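Local coordinates for putative nisin-resistance protein (Streptococcus agalactiae 515, PDB 4Y68) that probably acts as an S41-family peptidase that recognises and cleaves the lantibiotic nisin, conferring resistance to it, at residues I169-L181 with R208-I220. Sequence-based numbering, arbitrary orientation.
Sequences IGGLASILPNDTL and RKTINTKHVPIAI
N212 presses its CB and amide against the L176–P177 backbone while N212 N donates to A173 O at 3.0 Å, close to straight (160°). That carbonyl also takes the N-H of L176, the two donors arriving from opposite faces of its plane, so A173 O is gripped twice. One residue on, S174 O receives K214 N at 3.0 Å, and S174 CA leans on T210 O in a CA-H...O contact of 3.2 Å. The T210–T213 type II beta turn is thus docked on the short 3-10 segment 173-174, and T213 OG1 also donates to T210 O at 2.8 Å, backing up the weak backbone bond of the turn.

In the S41 peptidase region, this contact ties the link between helix 165-171 and strand 180-185 to the loop feeding strand 218-222, an inner parallel strand of the mixed sheet. The N212 chain swings CG away from its own N (chi1 -165°) and lays the carboxamide beside P177 CA, where two waters take up its ends: OD1 accepts from one that also donates to I175 O, and ND2 gives to another that is held by N178 N as well. I211 lays its side chain across N178. Its CG2 sits 3.5 Å from N178 CB, while CD1 runs on to the amide oxygen of N178; M196 covers this isoleucine from outside the pair. A third water links N178 OD1 to R208 NH1, and R208 NE makes a salt bridge to E202.

Toward strand 218-222, I175 puts CG1 between its backbone N and carbonyl carbon (chi1 48°), which leaves CG2 against K214 CB at 3.7 Å. I175 CD1 meets I218 CD1 at 3.9 Å, and both isoleucines rest on L155 of strand 152-156.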
ATOM      1  N   ILE A 169       7.880   3.106   3.539  1.00 25.78           N
ATOM      2  CA  ILE A 169       7.865   4.000   4.679  1.00 24.47           C
ATOM      3  C   ILE A 169       9.241   3.991   5.316  1.00 23.54           C
ATOM      4  O   ILE A 169       9.775   5.039   5.649  1.00 28.40           O
ATOM      5  CB  ILE A 169       6.811   3.609   5.732  1.00 22.17           C
ATOM      6  CG1 ILE A 169       5.395   3.804   5.186  1.00 21.40           C
ATOM      7  CG2 ILE A 169       6.999   4.468   6.980  1.00 20.44           C
ATOM      8  CD1 ILE A 169       5.069   5.222   4.798  1.00 22.28           C
ATOM      9  N   GLY A 170       9.809   2.804   5.480  1.00 20.44           N
ATOM     10  CA  GLY A 170      11.128   2.657   6.080  1.00 29.84           C
ATOM     11  C   GLY A 170      12.259   3.464   5.441  1.00 29.42           C
ATOM     12  O   GLY A 170      13.034   4.127   6.130  1.00 31.68           O
ATOM     13  N   GLY A 171      12.357   3.416   4.121  1.00 25.08           N
ATOM     14  CA  GLY A 171      13.404   4.137   3.431  1.00 24.16           C
ATOM     15  C   GLY A 171      13.246   5.637   3.604  1.00 25.42           C
ATOM     16  O   GLY A 171      14.223   6.377   3.560  1.00 31.90           O
ATOM     17  N   LEU A 172      12.016   6.085   3.812  1.00 24.88           N
ATOM     18  CA  LEU A 172      11.730   7.508   3.940  1.00 24.40           C
ATOM     19  C   LEU A 172      11.693   7.953   5.400  1.00 25.48           C
ATOM     20  O   LEU A 172      11.260   9.074   5.707  1.00 22.97           O
ATOM     21  CB  LEU A 172      10.406   7.842   3.255  1.00 18.16           C
ATOM     22  CG  LEU A 172      10.372   7.472   1.762  1.00 24.03           C
ATOM     23  CD1 LEU A 172       8.967   7.505   1.162  1.00 22.70           C
ATOM     24  CD2 LEU A 172      11.311   8.364   0.951  1.00 20.69           C
ATOM     25  N   ALA A 173      12.168   7.084   6.289  1.00 25.17           N
ATOM     26  CA  ALA A 173      12.041   7.301   7.732  1.00 26.18           C
ATOM     27  C   ALA A 173      12.653   8.622   8.151  1.00 26.44           C
ATOM     28  O   ALA A 173      12.081   9.343   8.959  1.00 25.66           O
ATOM     29  CB  ALA A 173      12.682   6.157   8.518  1.00 22.81           C
ATOM     30  N   SER A 174      13.812   8.944   7.591  1.00 28.69           N
ATOM     31  CA  SER A 174      14.530  10.152   7.981  1.00 26.48           C
ATOM     32  C   SER A 174      13.750  11.439   7.704  1.00 28.57           C
ATOM     33  O   SER A 174      14.063  12.492   8.288  1.00 29.41           O
ATOM     34  CB  SER A 174      15.905  10.208   7.270  1.00 31.75           C
ATOM     35  OG  SER A 174      15.799  10.730   5.948  1.00 26.34           O
ATOM     36  N   ILE A 175      12.749  11.389   6.822  1.00 24.30           N
ATOM     37  CA  ILE A 175      11.956  12.596   6.561  1.00 24.49           C
ATOM     38  C   ILE A 175      10.505  12.477   7.029  1.00 27.04           C
ATOM     39  O   ILE A 175       9.657  13.297   6.666  1.00 25.47           O
ATOM     40  CB  ILE A 175      11.946  13.007   5.058  1.00 25.08           C
ATOM     41  CG1 ILE A 175      11.642  11.819   4.152  1.00 24.00           C
ATOM     42  CG2 ILE A 175      13.288  13.652   4.645  1.00 23.70           C
ATOM     43  CD1 ILE A 175      11.614  12.177   2.687  1.00 19.79           C
ATOM     44  N   LEU A 176      10.225  11.488   7.863  1.00 22.13           N
ATOM     45  CA  LEU A 176       8.877  11.340   8.420  1.00 27.25           C
ATOM     46  C   LEU A 176       8.876  11.447   9.956  1.00 24.91           C
ATOM     47  O   LEU A 176       9.869  11.177  10.612  1.00 25.23           O
ATOM     48  CB  LEU A 176       8.257  10.002   7.990  1.00 23.02           C
ATOM     49  CG  LEU A 176       7.711   9.850   6.558  1.00 22.14           C
ATOM     50  CD1 LEU A 176       7.495   8.374   6.231  1.00 19.25           C
ATOM     51  CD2 LEU A 176       6.439  10.624   6.362  1.00 18.35           C
ATOM     52  N   PRO A 177       7.739  11.826  10.531  1.00 25.21           N
ATOM     53  CA  PRO A 177       7.599  11.983  11.979  1.00 24.41           C
ATOM     54  C   PRO A 177       7.756  10.655  12.685  1.00 27.60           C
ATOM     55  O   PRO A 177       7.344   9.639  12.116  1.00 25.29           O
ATOM     56  CB  PRO A 177       6.158  12.506  12.144  1.00 24.36           C
ATOM     57  CG  PRO A 177       5.784  13.013  10.828  1.00 28.04           C
ATOM     58  CD  PRO A 177       6.503  12.185   9.820  1.00 25.58           C
ATOM     59  N   ASN A 178       8.327  10.649  13.888  1.00 24.33           N
ATOM     60  CA  ASN A 178       8.233   9.468  14.745  1.00 26.95           C
ATOM     61  C   ASN A 178       6.922   9.533  15.515  1.00 27.51           C
ATOM     62  O   ASN A 178       6.908   9.728  16.720  1.00 28.51           O
ATOM     63  CB  ASN A 178       9.417   9.378  15.703  1.00 26.55           C
ATOM     64  CG  ASN A 178       9.413   8.101  16.509  1.00 30.85           C
ATOM     65  OD1 ASN A 178       8.931   7.066  16.058  1.00 31.45           O
ATOM     66  ND2 ASN A 178       9.940   8.170  17.715  1.00 38.28           N
ATOM     67  N   ASP A 179       5.820   9.398  14.797  1.00 28.13           N
ATOM     68  CA  ASP A 179       4.488   9.657  15.340  1.00 25.54           C
ATOM     69  C   ASP A 179       3.463   9.006  14.412  1.00 25.87           C
ATOM     70  O   ASP A 179       3.814   8.225  13.530  1.00 24.28           O
ATOM     71  CB  ASP A 179       4.231  11.177  15.436  1.00 28.93           C
ATOM     72  CG  ASP A 179       3.201  11.560  16.506  1.00 33.84           C
ATOM     73  OD1 ASP A 179       2.258  10.789  16.784  1.00 33.69           O
ATOM     74  OD2 ASP A 179       3.347  12.658  17.082  1.00 38.99           O
ATOM     75  N   THR A 180       2.210   9.392  14.578  1.00 22.01           N
ATOM     76  CA  THR A 180       1.126   8.900  13.760  1.00 26.33           C
ATOM     77  C   THR A 180       1.377   9.161  12.274  1.00 22.90           C
ATOM     78  O   THR A 180       1.739  10.251  11.883  1.00 22.14           O
ATOM     79  CB  THR A 180      -0.198   9.545  14.195  1.00 27.71           C
ATOM     80  OG1 THR A 180      -0.617   8.969  15.443  1.00 25.03           O
ATOM     81  CG2 THR A 180      -1.263   9.329  13.150  1.00 22.54           C
ATOM     82  N   LEU A 181       1.212   8.130  11.461  1.00 23.21           N
ATOM     83  CA  LEU A 181       1.314   8.273  10.015  1.00 19.42           C
ATOM     84  C   LEU A 181      -0.067   8.420   9.368  1.00 20.25           C
ATOM     85  O   LEU A 181      -0.287   9.350   8.590  1.00 20.16           O
ATOM     86  CB  LEU A 181       2.070   7.083   9.426  1.00 19.75           C
ATOM     87  CG  LEU A 181       3.594   7.213   9.312  1.00 26.82           C
ATOM     88  CD1 LEU A 181       4.181   8.373  10.099  1.00 19.79           C
ATOM     89  CD2 LEU A 181       4.275   5.910   9.666  1.00 24.74           C
ATOM     90  N   ARG A 208      16.120   3.844  14.674  1.00 33.00           N
ATOM     91  CA  ARG A 208      15.072   4.790  15.023  1.00 33.62           C
ATOM     92  C   ARG A 208      15.653   6.178  15.319  1.00 35.85           C
ATOM     93  O   ARG A 208      14.944   7.177  15.276  1.00 32.27           O
ATOM     94  CB  ARG A 208      14.260   4.231  16.189  1.00 29.27           C
ATOM     95  CG  ARG A 208      13.741   2.834  15.871  1.00 29.84           C
ATOM     96  CD  ARG A 208      12.468   2.432  16.630  1.00 34.79           C
ATOM     97  NE  ARG A 208      11.878   1.218  16.046  1.00 29.14           N
ATOM     98  CZ  ARG A 208      10.836   1.227  15.215  1.00 32.89           C
ATOM     99  NH1 ARG A 208      10.264   2.383  14.891  1.00 28.79           N
ATOM    100  NH2 ARG A 208      10.362   0.091  14.709  1.00 31.19           N
ATOM    101  N   LYS A 209      16.961   6.258  15.550  1.00 39.93           N
ATOM    102  CA  LYS A 209      17.574   7.558  15.815  1.00 37.38           C
ATOM    103  C   LYS A 209      17.655   8.411  14.556  1.00 39.08           C
ATOM    104  O   LYS A 209      17.928   9.620  14.641  1.00 37.46           O
ATOM    105  CB  LYS A 209      18.972   7.394  16.432  1.00 42.07           C
ATOM    106  CG  LYS A 209      18.962   6.894  17.892  1.00 51.14           C
ATOM    107  CD  LYS A 209      18.396   7.955  18.850  1.00 58.80           C
ATOM    108  CE  LYS A 209      18.104   7.400  20.251  1.00 57.76           C
ATOM    109  NZ  LYS A 209      19.329   7.085  21.056  1.00 53.12           N
ATOM    110  N   THR A 210      17.403   7.807  13.391  1.00 33.38           N
ATOM    111  CA  THR A 210      17.458   8.575  12.150  1.00 32.94           C
ATOM    112  C   THR A 210      16.094   9.115  11.735  1.00 32.81           C
ATOM    113  O   THR A 210      16.008   9.992  10.868  1.00 31.35           O
ATOM    114  CB  THR A 210      18.042   7.750  10.993  1.00 39.01           C
ATOM    115  OG1 THR A 210      17.187   6.644  10.693  1.00 34.08           O
ATOM    116  CG2 THR A 210      19.424   7.217  11.360  1.00 38.09           C
ATOM    117  N   ILE A 211      15.035   8.621  12.372  1.00 30.81           N
ATOM    118  CA  ILE A 211      13.676   9.074  12.069  1.00 27.57           C
ATOM    119  C   ILE A 211      13.517  10.571  12.209  1.00 28.73           C
ATOM    120  O   ILE A 211      13.842  11.132  13.255  1.00 35.58           O
ATOM    121  CB  ILE A 211      12.633   8.428  12.988  1.00 23.12           C
ATOM    122  CG1 ILE A 211      12.645   6.911  12.839  1.00 22.57           C
ATOM    123  CG2 ILE A 211      11.268   9.024  12.707  1.00 27.84           C
ATOM    124  CD1 ILE A 211      11.809   6.161  13.883  1.00 26.14           C
ATOM    125  N   ASN A 212      13.017  11.214  11.155  1.00 27.01           N
ATOM    126  CA  ASN A 212      12.671  12.640  11.185  1.00 29.07           C
ATOM    127  C   ASN A 212      13.878  13.576  11.375  1.00 37.04           C
ATOM    128  O   ASN A 212      13.750  14.666  11.930  1.00 33.76           O
ATOM    129  CB  ASN A 212      11.647  12.887  12.289  1.00 24.97           C
ATOM    130  CG  ASN A 212      10.961  14.220  12.161  1.00 36.03           C
ATOM    131  OD1 ASN A 212      10.908  14.816  11.078  1.00 36.10           O
ATOM    132  ND2 ASN A 212      10.435  14.712  13.281  1.00 34.87           N
ATOM    133  N   THR A 213      15.047  13.165  10.898  1.00 36.22           N
ATOM    134  CA  THR A 213      16.239  13.997  11.075  1.00 37.79           C
ATOM    135  C   THR A 213      16.576  14.898   9.888  1.00 37.21           C
ATOM    136  O   THR A 213      17.497  15.703   9.970  1.00 42.54           O
ATOM    137  CB  THR A 213      17.469  13.146  11.402  1.00 30.83           C
ATOM    138  OG1 THR A 213      17.670  12.166  10.381  1.00 33.33           O
ATOM    139  CG2 THR A 213      17.269  12.427  12.757  1.00 34.49           C
ATOM    140  N   LYS A 214      15.825  14.805   8.798  1.00 40.94           N
ATOM    141  CA  LYS A 214      16.023  15.748   7.689  1.00 35.90           C
ATOM    142  C   LYS A 214      14.819  16.638   7.504  1.00 37.78           C
ATOM    143  O   LYS A 214      13.685  16.157   7.385  1.00 38.44           O
ATOM    144  CB  LYS A 214      16.317  15.024   6.375  1.00 33.85           C
ATOM    145  CG  LYS A 214      17.571  14.184   6.395  1.00 38.77           C
ATOM    146  CD  LYS A 214      18.826  15.045   6.580  1.00 40.44           C
ATOM    147  CE  LYS A 214      18.924  16.134   5.531  1.00 38.34           C
ATOM    148  NZ  LYS A 214      20.361  16.535   5.303  1.00 45.64           N
ATOM    149  N   HIS A 215      15.069  17.940   7.452  1.00 38.39           N
ATOM    150  CA  HIS A 215      14.004  18.905   7.304  1.00 36.72           C
ATOM    151  C   HIS A 215      14.316  19.879   6.178  1.00 35.10           C
ATOM    152  O   HIS A 215      14.962  20.894   6.384  1.00 43.47           O
ATOM    153  CB  HIS A 215      13.772  19.656   8.621  1.00 42.73           C
ATOM    154  CG  HIS A 215      13.644  18.765   9.818  1.00 43.95           C
ATOM    155  ND1 HIS A 215      14.676  18.570  10.717  1.00 52.18           N
ATOM    156  CD2 HIS A 215      12.607  18.020  10.274  1.00 45.18           C
ATOM    157  CE1 HIS A 215      14.280  17.744  11.672  1.00 47.25           C
ATOM    158  NE2 HIS A 215      13.032  17.388  11.424  1.00 40.45           N
ATOM    159  N   VAL A 216      13.840  19.554   4.987  1.00 31.64           N
ATOM    160  CA  VAL A 216      13.958  20.410   3.826  1.00 31.57           C
ATOM    161  C   VAL A 216      12.593  20.496   3.179  1.00 32.88           C
ATOM    162  O   VAL A 216      11.750  19.634   3.397  1.00 33.19           O
ATOM    163  CB  VAL A 216      14.960  19.857   2.791  1.00 35.28           C
ATOM    164  CG1 VAL A 216      16.360  19.788   3.359  1.00 35.55           C
ATOM    165  CG2 VAL A 216      14.513  18.478   2.334  1.00 33.78           C
ATOM    166  N   PRO A 217      12.371  21.521   2.364  1.00 30.52           N
ATOM    167  CA  PRO A 217      11.171  21.523   1.527  1.00 33.45           C
ATOM    168  C   PRO A 217      11.092  20.238   0.725  1.00 31.83           C
ATOM    169  O   PRO A 217      12.100  19.797   0.170  1.00 31.52           O
ATOM    170  CB  PRO A 217      11.374  22.721   0.604  1.00 34.22           C
ATOM    171  CG  PRO A 217      12.351  23.602   1.351  1.00 38.36           C
ATOM    172  CD  PRO A 217      13.246  22.671   2.105  1.00 33.90           C
ATOM    173  N   ILE A 218       9.911  19.641   0.676  1.00 33.43           N
ATOM    174  CA  ILE A 218       9.720  18.406  -0.055  1.00 28.28           C
ATOM    175  C   ILE A 218       8.557  18.567  -1.020  1.00 31.75           C
ATOM    176  O   ILE A 218       7.447  18.939  -0.613  1.00 28.84           O
ATOM    177  CB  ILE A 218       9.450  17.224   0.884  1.00 31.10           C
ATOM    178  CG1 ILE A 218      10.700  16.873   1.695  1.00 27.36           C
ATOM    179  CG2 ILE A 218       8.969  16.003   0.090  1.00 31.11           C
ATOM    180  CD1 ILE A 218      10.437  15.914   2.843  1.00 24.38           C
ATOM    181  N   ALA A 219       8.809  18.291  -2.299  1.00 25.73           N
ATOM    182  CA  ALA A 219       7.731  18.235  -3.272  1.00 27.21           C
ATOM    183  C   ALA A 219       7.419  16.778  -3.618  1.00 27.84           C
ATOM    184  O   ALA A 219       8.313  15.995  -3.925  1.00 26.87           O
ATOM    185  CB  ALA A 219       8.089  19.018  -4.516  1.00 28.22           C
ATOM    186  N   ILE A 220       6.148  16.418  -3.561  1.00 22.95           N
ATOM    187  CA  ILE A 220       5.742  15.056  -3.860  1.00 27.50           C
ATOM    188  C   ILE A 220       4.909  14.990  -5.127  1.00 24.26           C
ATOM    189  O   ILE A 220       3.929  15.705  -5.258  1.00 24.00           O
ATOM    190  CB  ILE A 220       4.914  14.437  -2.717  1.00 24.04           C
ATOM    191  CG1 ILE A 220       5.690  14.460  -1.407  1.00 26.89           C
ATOM    192  CG2 ILE A 220       4.575  13.011  -3.035  1.00 26.53           C
ATOM    193  CD1 ILE A 220       4.923  13.859  -0.287  1.00 20.17           C
TER
HETATM  194  O   HOH W   1       8.641  14.881   9.286  1.00 29.53           O
HETATM  195  O   HOH W   2       9.332  13.109  15.118  1.00 32.26           O
HETATM  196  O   HOH W   3       9.994   4.656  16.058  1.00 32.87           O